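Long-range contacts in nucleoside hydrolase, putative (Trypanosoma brucei, PDB 3FZ0), which belongs to the nucleoside hydrolase family, is built round a mixed, mainly parallel beta-sheet, and holds a calcium ion: residues R78-W83 / A179-H184; P202-N207 / N338-V343; F300-T305 / T317-Y322. The protein carries 2 engineered substitutions. All blocks are in the same frame, centred on the assembly; numbering follows the deposited sequence.

Contact 1 of 3, residues R78-W83 / A179-H184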
loop_
_atom_site.group_PDB
_atom_site.type_symbol
_atom_site.label_atom_id
_atom_site.label_comp_id
_atom_site.label_asym_id
_atom_site.label_seq_id
_atom_site.Cartn_x
_atom_site.Cartn_y
_atom_site.Cartn_z
ATOM N N ARG B 78 13.677 7.438 -8.110
ATOM C CA ARG B 78 13.080 8.603 -7.424
ATOM C C ARG B 78 11.648 8.767 -7.871
ATOM O O ARG B 78 11.337 8.540 -9.033
ATOM C CB ARG B 78 13.885 9.902 -7.670
ATOM C CG ARG B 78 14.047 10.298 -9.146
ATOM C CD ARG B 78 14.785 11.585 -9.328
ATOM N NE ARG B 78 14.179 12.652 -8.541
ATOM C CZ ARG B 78 14.829 13.721 -8.061
ATOM N NH1 ARG B 78 16.120 13.879 -8.262
ATOM N NH2 ARG B 78 14.184 14.612 -7.333
ATOM N N GLU B 79 10.786 9.130 -6.934
ATOM C CA GLU B 79 9.353 9.336 -7.207
ATOM C C GLU B 79 9.035 10.837 -7.078
ATOM O O GLU B 79 7.877 11.270 -7.124
ATOM C CB GLU B 79 8.484 8.426 -6.312
ATOM C CG GLU B 79 8.947 6.926 -6.369
ATOM C CD GLU B 79 8.023 5.922 -5.649
ATOM O OE1 GLU B 79 6.920 6.309 -5.216
ATOM O OE2 GLU B 79 8.381 4.720 -5.540
ATOM N N THR B 80 10.088 11.626 -6.905
ATOM C CA THR B 80 9.988 13.084 -6.884
ATOM C C THR B 80 10.661 13.673 -8.130
ATOM O O THR B 80 11.409 13.016 -8.851
ATOM C CB THR B 80 10.644 13.697 -5.627
ATOM O OG1 THR B 80 12.042 13.362 -5.593
ATOM C CG2 THR B 80 9.979 13.182 -4.371
ATOM N N VAL B 81 10.383 14.939 -8.345
ATOM C CA VAL B 81 10.899 15.727 -9.454
ATOM C C VAL B 81 11.806 16.800 -8.837
ATOM O O VAL B 81 11.561 17.238 -7.695
ATOM C CB VAL B 81 9.686 16.361 -10.182
ATOM C CG1 VAL B 81 10.035 17.638 -10.891
ATOM C CG2 VAL B 81 9.036 15.327 -11.129
ATOM N N GLN B 82 12.859 17.197 -9.564
ATOM C CA GLN B 82 13.697 18.356 -9.188
ATOM C C GLN B 82 12.904 19.660 -9.301
ATOM O O GLN B 82 12.303 19.963 -10.327
ATOM C CB GLN B 82 14.978 18.424 -10.025
ATOM C CG GLN B 82 15.935 17.241 -9.783
ATOM C CD GLN B 82 17.377 17.480 -10.265
ATOM O OE1 GLN B 82 17.663 18.438 -10.989
ATOM N NE2 GLN B 82 18.289 16.599 -9.846
ATOM N N TRP B 83 12.893 20.418 -8.221
ATOM C CA TRP B 83 12.075 21.622 -8.095
ATOM C C TRP B 83 12.430 22.722 -9.105
ATOM O O TRP B 83 11.553 23.216 -9.796
ATOM C CB TRP B 83 12.236 22.155 -6.675
ATOM C CG TRP B 83 11.337 23.315 -6.282
ATOM C CD1 TRP B 83 9.991 23.477 -6.574
ATOM C CD2 TRP B 83 11.714 24.449 -5.478
ATOM N NE1 TRP B 83 9.534 24.656 -6.015
ATOM C CE2 TRP B 83 10.562 25.264 -5.332
ATOM C CE3 TRP B 83 12.920 24.858 -4.875
ATOM C CZ2 TRP B 83 10.582 26.468 -4.620
ATOM C CZ3 TRP B 83 12.942 26.053 -4.167
ATOM C CH2 TRP B 83 11.779 26.838 -4.033
ATOM N N ALA B 179 3.104 14.802 1.693
ATOM C CA ALA B 179 4.525 14.595 2.034
ATOM C C ALA B 179 5.403 15.752 1.604
ATOM O O ALA B 179 5.239 16.281 0.493
ATOM C CB ALA B 179 5.066 13.259 1.433
ATOM N N GLU B 180 6.342 16.107 2.493
ATOM C CA GLU B 180 7.395 17.077 2.224
ATOM C C GLU B 180 8.468 16.450 1.293
ATOM O O GLU B 180 8.768 15.245 1.371
ATOM C CB GLU B 180 7.975 17.534 3.582
ATOM C CG GLU B 180 9.160 18.525 3.582
ATOM C CD GLU B 180 10.464 17.865 3.240
ATOM O OE1 GLU B 180 10.705 16.729 3.682
ATOM O OE2 GLU B 180 11.252 18.465 2.504
ATOM N N PHE B 181 9.065 17.267 0.431
ATOM C CA PHE B 181 10.125 16.821 -0.508
ATOM C C PHE B 181 11.162 15.781 -0.017
ATOM O O PHE B 181 11.289 14.719 -0.614
ATOM C CB PHE B 181 10.851 18.033 -1.127
ATOM C CG PHE B 181 11.855 17.661 -2.190
ATOM C CD1 PHE B 181 11.432 17.290 -3.465
ATOM C CD2 PHE B 181 13.228 17.670 -1.908
ATOM C CE1 PHE B 181 12.361 16.922 -4.458
ATOM C CE2 PHE B 181 14.174 17.309 -2.898
ATOM C CZ PHE B 181 13.738 16.941 -4.180
ATOM N N ASN B 182 11.925 16.102 1.020
ATOM C CA ASN B 182 13.033 15.229 1.443
ATOM C C ASN B 182 12.486 13.874 1.897
ATOM O O ASN B 182 13.039 12.818 1.573
ATOM C CB ASN B 182 13.853 15.859 2.599
ATOM C CG ASN B 182 14.668 17.077 2.177
ATOM O OD1 ASN B 182 15.038 17.206 1.023
ATOM N ND2 ASN B 182 14.983 17.954 3.143
ATOM N N SER B 183 11.405 13.912 2.667
ATOM C CA SER B 183 10.724 12.711 3.120
ATOM C C SER B 183 10.243 11.896 1.920
ATOM O O SER B 183 10.558 10.695 1.818
ATOM C CB SER B 183 9.542 13.075 4.032
ATOM O OG SER B 183 9.032 11.929 4.715
ATOM N N HIS B 184 9.496 12.544 1.020
ATOM C CA HIS B 184 8.981 11.894 -0.179
ATOM C C HIS B 184 10.115 11.323 -1.044
ATOM O O HIS B 184 9.962 10.283 -1.626
ATOM C CB HIS B 184 8.109 12.869 -0.990
ATOM C CG HIS B 184 7.320 12.217 -2.079
ATOM N ND1 HIS B 184 6.793 12.924 -3.137
ATOM C CD2 HIS B 184 6.962 10.925 -2.277
ATOM C CE1 HIS B 184 6.147 12.099 -3.942
ATOM N NE2 HIS B 184 6.228 10.879 -3.441
HETATM O O HOH W 1 5.586 8.488 -4.194
#
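T80 sets its methyl CG2 over one face of the H184 imidazole, 3.4 Å from H184 ND1. On the same threonine, CG2 stands anti to the carbonyl carbon while OG1 turns to the neighbouring F181 ring, whose CE1 is 3.8 Å from T80 OG1. The phenyl ring meets the loop with its edge: V81 O lies near the ring plane, 3.3 Å from F181 CE1, and R78 NH2 comes in at the same rim, with guanidinium and ring planes 43° apart. R78, bent at chi3 (-53°), curls back over its own loop and donates from NE to T80 O at 2.8 Å; its NH2 bonds to G42 O. A water in the imidazole plane, 2.6 Å from H184 NE2, links it to E79 OE1, while S175 OG holds H184 ND1 and R311 of the second subunit pairs with E79 OE2. E180 N-caps helix 181-185, accepting from N182 N and S183 N, and its OE2 also bonds to a bound BTB molecule that F181 approaches. Loop 78-83 thus packs on the helix start beside this ligand, F181 about 7 Å from the calcium ion, through van der Waals contacts and a water bridge, with no direct hydrogen bond between the segments.

Contact 2 of 3, residues P202-N207 / N338-V343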
loop_
_atom_site.group_PDB
_atom_site.type_symbol
_atom_site.label_atom_id
_atom_site.label_comp_id
_atom_site.label_asym_id
_atom_site.label_seq_id
_atom_site.Cartn_x
_atom_site.Cartn_y
_atom_site.Cartn_z
ATOM N N PRO B 202 16.145 11.797 21.189
ATOM C CA PRO B 202 15.220 11.645 20.057
ATOM C C PRO B 202 15.648 12.505 18.874
ATOM O O PRO B 202 16.169 13.602 19.076
ATOM C CB PRO B 202 13.900 12.197 20.605
ATOM C CG PRO B 202 14.028 12.021 22.101
ATOM C CD PRO B 202 15.457 12.158 22.444
ATOM N N VAL B 203 15.421 11.994 17.664
ATOM C CA VAL B 203 15.588 12.745 16.412
ATOM C C VAL B 203 14.788 14.044 16.533
ATOM O O VAL B 203 13.633 14.008 16.976
ATOM C CB VAL B 203 15.027 11.919 15.214
ATOM C CG1 VAL B 203 15.147 12.691 13.881
ATOM C CG2 VAL B 203 15.674 10.522 15.134
ATOM N N GLN B 204 15.389 15.180 16.181
ATOM C CA GLN B 204 14.663 16.460 16.099
ATOM C C GLN B 204 14.147 16.672 14.685
ATOM O O GLN B 204 14.935 16.755 13.723
ATOM C CB GLN B 204 15.558 17.633 16.495
ATOM C CG GLN B 204 16.294 17.424 17.818
ATOM C CD GLN B 204 15.368 17.375 19.003
ATOM O OE1 GLN B 204 14.672 18.349 19.283
ATOM N NE2 GLN B 204 15.333 16.230 19.708
ATOM N N LEU B 205 12.828 16.751 14.548
ATOM C CA LEU B 205 12.210 16.850 13.225
ATOM C C LEU B 205 11.912 18.301 12.883
ATOM O O LEU B 205 10.895 18.868 13.310
ATOM C CB LEU B 205 10.944 15.981 13.141
ATOM C CG LEU B 205 10.248 15.826 11.782
ATOM C CD1 LEU B 205 10.852 14.758 10.822
ATOM C CD2 LEU B 205 8.728 15.569 11.999
ATOM N N VAL B 206 12.792 18.920 12.113
ATOM C CA VAL B 206 12.533 20.277 11.651
ATOM C C VAL B 206 11.709 20.188 10.354
ATOM O O VAL B 206 12.242 19.997 9.238
ATOM C CB VAL B 206 13.820 21.075 11.544
ATOM C CG1 VAL B 206 13.533 22.557 11.152
ATOM C CG2 VAL B 206 14.604 20.964 12.896
ATOM N N ASN B 207 10.395 20.291 10.538
ATOM C CA ASN B 207 9.432 20.006 9.485
ATOM C C ASN B 207 9.091 21.257 8.710
ATOM O O ASN B 207 9.403 22.380 9.135
ATOM C CB ASN B 207 8.149 19.400 10.073
ATOM C CG ASN B 207 7.628 20.193 11.247
ATOM O OD1 ASN B 207 6.909 21.177 11.086
ATOM N ND2 ASN B 207 8.036 19.800 12.446
ATOM N N ASN B 338 11.206 14.309 18.415
ATOM C CA ASN B 338 10.765 15.613 18.902
ATOM C C ASN B 338 10.325 16.466 17.722
ATOM O O ASN B 338 11.140 16.877 16.908
ATOM C CB ASN B 338 11.872 16.297 19.699
ATOM C CG ASN B 338 11.367 17.481 20.540
ATOM O OD1 ASN B 338 10.235 17.482 21.034
ATOM N ND2 ASN B 338 12.223 18.493 20.704
ATOM N N VAL B 339 9.020 16.671 17.608
ATOM C CA VAL B 339 8.431 17.417 16.495
ATOM C C VAL B 339 8.512 18.883 16.885
ATOM O O VAL B 339 7.845 19.287 17.842
ATOM C CB VAL B 339 6.951 16.979 16.245
ATOM C CG1 VAL B 339 6.330 17.781 15.132
ATOM C CG2 VAL B 339 6.911 15.471 15.937
ATOM N N ILE B 340 9.360 19.649 16.188
ATOM C CA ILE B 340 9.544 21.069 16.475
ATOM C C ILE B 340 8.341 21.852 15.905
ATOM O O ILE B 340 8.065 21.757 14.704
ATOM C CB ILE B 340 10.847 21.609 15.838
ATOM C CG1 ILE B 340 12.052 20.667 16.084
ATOM C CG2 ILE B 340 11.102 23.041 16.275
ATOM C CD1 ILE B 340 12.440 20.432 17.548
ATOM N N THR B 341 7.647 22.631 16.742
ATOM C CA THR B 341 6.428 23.310 16.290
ATOM C C THR B 341 6.502 24.829 16.286
ATOM O O THR B 341 5.699 25.471 15.619
ATOM C CB THR B 341 5.160 22.848 17.031
ATOM O OG1 THR B 341 5.311 23.099 18.425
ATOM C CG2 THR B 341 4.897 21.314 16.795
ATOM N N LYS B 342 7.450 25.387 17.038
ATOM C CA LYS B 342 7.794 26.801 16.963
ATOM C C LYS B 342 9.279 27.114 17.183
ATOM O O LYS B 342 9.873 26.691 18.178
ATOM C CB LYS B 342 6.953 27.668 17.905
ATOM C CG LYS B 342 7.130 29.137 17.538
ATOM C CD LYS B 342 6.055 30.007 18.064
ATOM C CE LYS B 342 6.276 31.507 17.647
ATOM N NZ LYS B 342 5.994 31.773 16.190
ATOM N N VAL B 343 9.835 27.874 16.242
ATOM C CA VAL B 343 11.190 28.396 16.304
ATOM C C VAL B 343 11.187 29.908 16.481
ATOM O O VAL B 343 10.349 30.615 15.903
ATOM C CB VAL B 343 12.003 27.991 15.064
ATOM C CG1 VAL B 343 13.304 28.780 14.949
ATOM C CG2 VAL B 343 12.326 26.482 15.134
#
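Two neighbouring parallel strands, 203-206 and 337-343, meet here inside the large mixed sheet of the nucleoside hydrolase fold; on its other side strand 337-343 pairs antiparallel with strand 296-306. Q204 stands opposite N338 and L205 opposite V339, and the strand axes run 32° apart. N338 uses both backbone polar atoms, its N donating to V203 O at 2.8 Å and its O accepting from L205 N at 2.9 Å. Farther on the ladder weakens: I340 N lies 3.4 Å from L205 O, a weak bond.

Amide side chains reinforce both ends. On the face shared by Q204 and N338, N338 ND2 donates to Q204 OE1 at 2.8 Å, nearly straight, with the acceptor in the plane of the N338 amide and the two amide planes 53° apart. Q204 reaches this position by bending at chi2 (-66°), which also brings its NE2 to P202 O. N338 OD1 is taken by S299 OG of the adjoining strand. At the other end N207 ND2 bonds to I340 O at 3.0 Å and, weakly, to L205 O, the carbonyl that I340 N also reaches; its OD1 caps V210 N at the start of helix 208-212 and accepts from S169 OG.

Between these amides the packing is apolar. L205 CD2 faces V339 CG2 at 4.3 Å on one side of the sheet; V206 CG2 touches I340 CG1, and V206 continues onto A286 and V289 of helix 282-291. Past the pairing, T341 and K342 both face D298 in a classic beta bulge against strand 296-306, on the far side of strand 337-343. Each amide of Q204, N338 and N207 uses its N-H group and its oxygen at once, which fixes which way round it sits: side-chain bonds extend the short ladder and tie its end to the following helix.

Contact 3 of 3, residues F300-T305 / T317-Y322; sequences FLTYVT and TCIDWY
A beta hairpin at the margin of the large sheet brings strand 296-306 against strand 317-319, the outermost strand on this side within the chain. T305 and C318 form the hydrogen-bonded antiparallel pair: T305 N donates to C318 O at 3.0 Å, and C318 N returns a bond to T305 O. V304 and I319 make the next, non-hydrogen-bonded pair; their side chains run alongside one another on the same face, and V304 CA approaches C318 O at 3.2 Å in a CA-H...O contact. D320 N then donates to Y303 O at 2.9 Å. D320 centres an inverse gamma turn, and its carbonyl is gripped by T302 OG1, which stands anti to its own N (chi1 -177°) and donates to D320 O at 2.7 Å. T302 CG2 packs on I319 CG2. Farther out the F300 and W321 rings are nearly parallel, 4° apart, but slid so far that they barely overlap, with centroids 5.5 Å apart. The D320 carboxylate pairs with R333, and K172 of the third subunit makes a cation-pi contact with W321. A threonine hydroxyl therefore carries the bonding past the ladder, and the segment leaving the strand presents the W321 indole to that subunit.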
loop_
_atom_site.group_PDB
_atom_site.type_symbol
_atom_site.label_atom_id
_atom_site.label_comp_id
_atom_site.label_asym_id
_atom_site.label_seq_id
_atom_site.Cartn_x
_atom_site.Cartn_y
_atom_site.Cartn_z
ATOM N N PHE B 300 6.887 18.894 20.475
ATOM C CA PHE B 300 6.072 17.802 20.958
ATOM C C PHE B 300 6.800 16.467 20.768
ATOM O O PHE B 300 7.001 15.998 19.635
ATOM C CB PHE B 300 4.683 17.799 20.296
ATOM C CG PHE B 300 3.762 16.741 20.849
ATOM C CD1 PHE B 300 3.363 16.779 22.193
ATOM C CD2 PHE B 300 3.319 15.690 20.046
ATOM C CE1 PHE B 300 2.519 15.768 22.741
ATOM C CE2 PHE B 300 2.471 14.684 20.584
ATOM C CZ PHE B 300 2.069 14.722 21.923
ATOM N N LEU B 301 7.216 15.882 21.885
ATOM C CA LEU B 301 7.931 14.612 21.868
ATOM C C LEU B 301 6.942 13.450 21.825
ATOM O O LEU B 301 6.127 13.275 22.742
ATOM C CB LEU B 301 8.864 14.522 23.085
ATOM C CG LEU B 301 9.646 13.212 23.364
ATOM C CD1 LEU B 301 10.490 12.766 22.162
ATOM C CD2 LEU B 301 10.517 13.291 24.635
ATOM N N THR B 302 7.007 12.648 20.767
ATOM C CA THR B 302 6.091 11.500 20.642
ATOM C C THR B 302 6.670 10.473 19.675
ATOM O O THR B 302 7.836 10.593 19.310
ATOM C CB THR B 302 4.691 11.949 20.173
ATOM O OG1 THR B 302 3.819 10.817 20.124
ATOM C CG2 THR B 302 4.777 12.611 18.789
ATOM N N TYR B 303 5.851 9.501 19.251
ATOM C CA TYR B 303 6.232 8.540 18.216
ATOM C C TYR B 303 5.887 9.051 16.817
ATOM O O TYR B 303 4.746 9.440 16.551
ATOM C CB TYR B 303 5.548 7.195 18.429
ATOM C CG TYR B 303 5.880 6.186 17.353
ATOM C CD1 TYR B 303 7.125 5.510 17.350
ATOM C CD2 TYR B 303 4.955 5.888 16.337
ATOM C CE1 TYR B 303 7.444 4.582 16.366
ATOM C CE2 TYR B 303 5.260 4.955 15.343
ATOM C CZ TYR B 303 6.510 4.315 15.363
ATOM O OH TYR B 303 6.813 3.395 14.390
ATOM N N VAL B 304 6.892 9.030 15.942
ATOM C CA VAL B 304 6.777 9.442 14.567
ATOM C C VAL B 304 7.371 8.366 13.656
ATOM O O VAL B 304 8.377 7.715 13.996
ATOM C CB VAL B 304 7.506 10.793 14.370
ATOM C CG1 VAL B 304 7.551 11.225 12.913
ATOM C CG2 VAL B 304 6.830 11.852 15.213
ATOM N N THR B 305 6.714 8.154 12.516
ATOM C CA THR B 305 7.275 7.326 11.449
ATOM C C THR B 305 6.928 7.879 10.064
ATOM O O THR B 305 6.206 8.849 9.960
ATOM C CB THR B 305 6.908 5.837 11.617
ATOM O OG1 THR B 305 7.802 5.056 10.833
ATOM C CG2 THR B 305 5.494 5.537 11.197
ATOM N N THR B 317 4.500 12.023 6.901
ATOM C CA THR B 317 4.893 11.973 8.281
ATOM C C THR B 317 3.681 11.578 9.130
ATOM O O THR B 317 2.688 12.299 9.173
ATOM C CB THR B 317 5.406 13.339 8.684
ATOM O OG1 THR B 317 6.377 13.719 7.716
ATOM C CG2 THR B 317 6.039 13.324 10.071
ATOM N N CYS B 318 3.784 10.428 9.794
ATOM C CA CYS B 318 2.795 9.962 10.754
ATOM C C CYS B 318 3.214 10.231 12.192
ATOM O O CYS B 318 4.264 9.795 12.627
ATOM C CB CYS B 318 2.593 8.463 10.558
ATOM S SG CYS B 318 2.346 8.117 8.818
ATOM N N ILE B 319 2.352 10.917 12.934
ATOM C CA ILE B 319 2.642 11.395 14.272
ATOM C C ILE B 319 1.565 10.907 15.256
ATOM O O ILE B 319 0.382 11.053 14.998
ATOM C CB ILE B 319 2.682 12.934 14.262
ATOM C CG1 ILE B 319 3.541 13.455 13.098
ATOM C CG2 ILE B 319 3.139 13.494 15.636
ATOM C CD1 ILE B 319 3.927 14.910 13.243
ATOM N N ASP B 320 1.979 10.300 16.371
ATOM C CA ASP B 320 1.060 9.785 17.391
ATOM C C ASP B 320 0.688 10.944 18.314
ATOM O O ASP B 320 1.295 11.135 19.357
ATOM C CB ASP B 320 1.791 8.676 18.169
ATOM C CG ASP B 320 0.856 7.738 18.924
ATOM O OD1 ASP B 320 -0.343 8.046 19.081
ATOM O OD2 ASP B 320 1.327 6.665 19.366
ATOM N N TRP B 321 -0.285 11.747 17.919
ATOM C CA TRP B 321 -0.678 12.920 18.696
ATOM C C TRP B 321 -1.308 12.642 20.095
ATOM O O TRP B 321 -1.188 13.496 20.991
ATOM C CB TRP B 321 -1.600 13.827 17.846
ATOM C CG TRP B 321 -0.888 14.501 16.686
ATOM C CD1 TRP B 321 -0.862 14.090 15.372
ATOM C CD2 TRP B 321 -0.087 15.683 16.749
ATOM N NE1 TRP B 321 -0.109 14.958 14.619
ATOM C CE2 TRP B 321 0.386 15.940 15.434
ATOM C CE3 TRP B 321 0.277 16.563 17.787
ATOM C CZ2 TRP B 321 1.225 17.031 15.130
ATOM C CZ3 TRP B 321 1.109 17.688 17.479
ATOM C CH2 TRP B 321 1.568 17.901 16.162
ATOM N N TYR B 322 -1.971 11.487 20.282
ATOM C CA TYR B 322 -2.774 11.235 21.491
ATOM C C TYR B 322 -2.312 10.000 22.272
ATOM O O TYR B 322 -2.863 9.662 23.321
ATOM C CB TYR B 322 -4.265 11.052 21.113
ATOM C CG TYR B 322 -4.856 12.195 20.316
ATOM C CD1 TYR B 322 -5.231 12.038 18.958
ATOM C CD2 TYR B 322 -5.025 13.454 20.911
ATOM C CE1 TYR B 322 -5.777 13.115 18.232
ATOM C CE2 TYR B 322 -5.573 14.523 20.198
ATOM C CZ TYR B 322 -5.955 14.358 18.878
ATOM O OH TYR B 322 -6.470 15.473 18.247
#

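Overall arrangement
Contacts 2 and 3 lie side by side in one sheet, their centres 11 Å apart, and contact 3 is nested in the chain loop that contact 2 closes. V339 O and F300 N, 2.8 Å apart in a probable hydrogen bond, join them, so strands 203-206, 337-343, 296-306 and 317-319 follow one another across the sheet. Contact 1 stands apart, about 20 Å from contact 2 and 21 Å from contact 3 between centres, and touches neither. It lies nearer the calcium ion bound by D14, D19, L134 and D283: the F181 side chain is about 7 Å from the metal and about 3 Å from a bound BTB, V206 of contact 2 about 11 Å from the metal. Contacts 1 and 3 each reach another subunit.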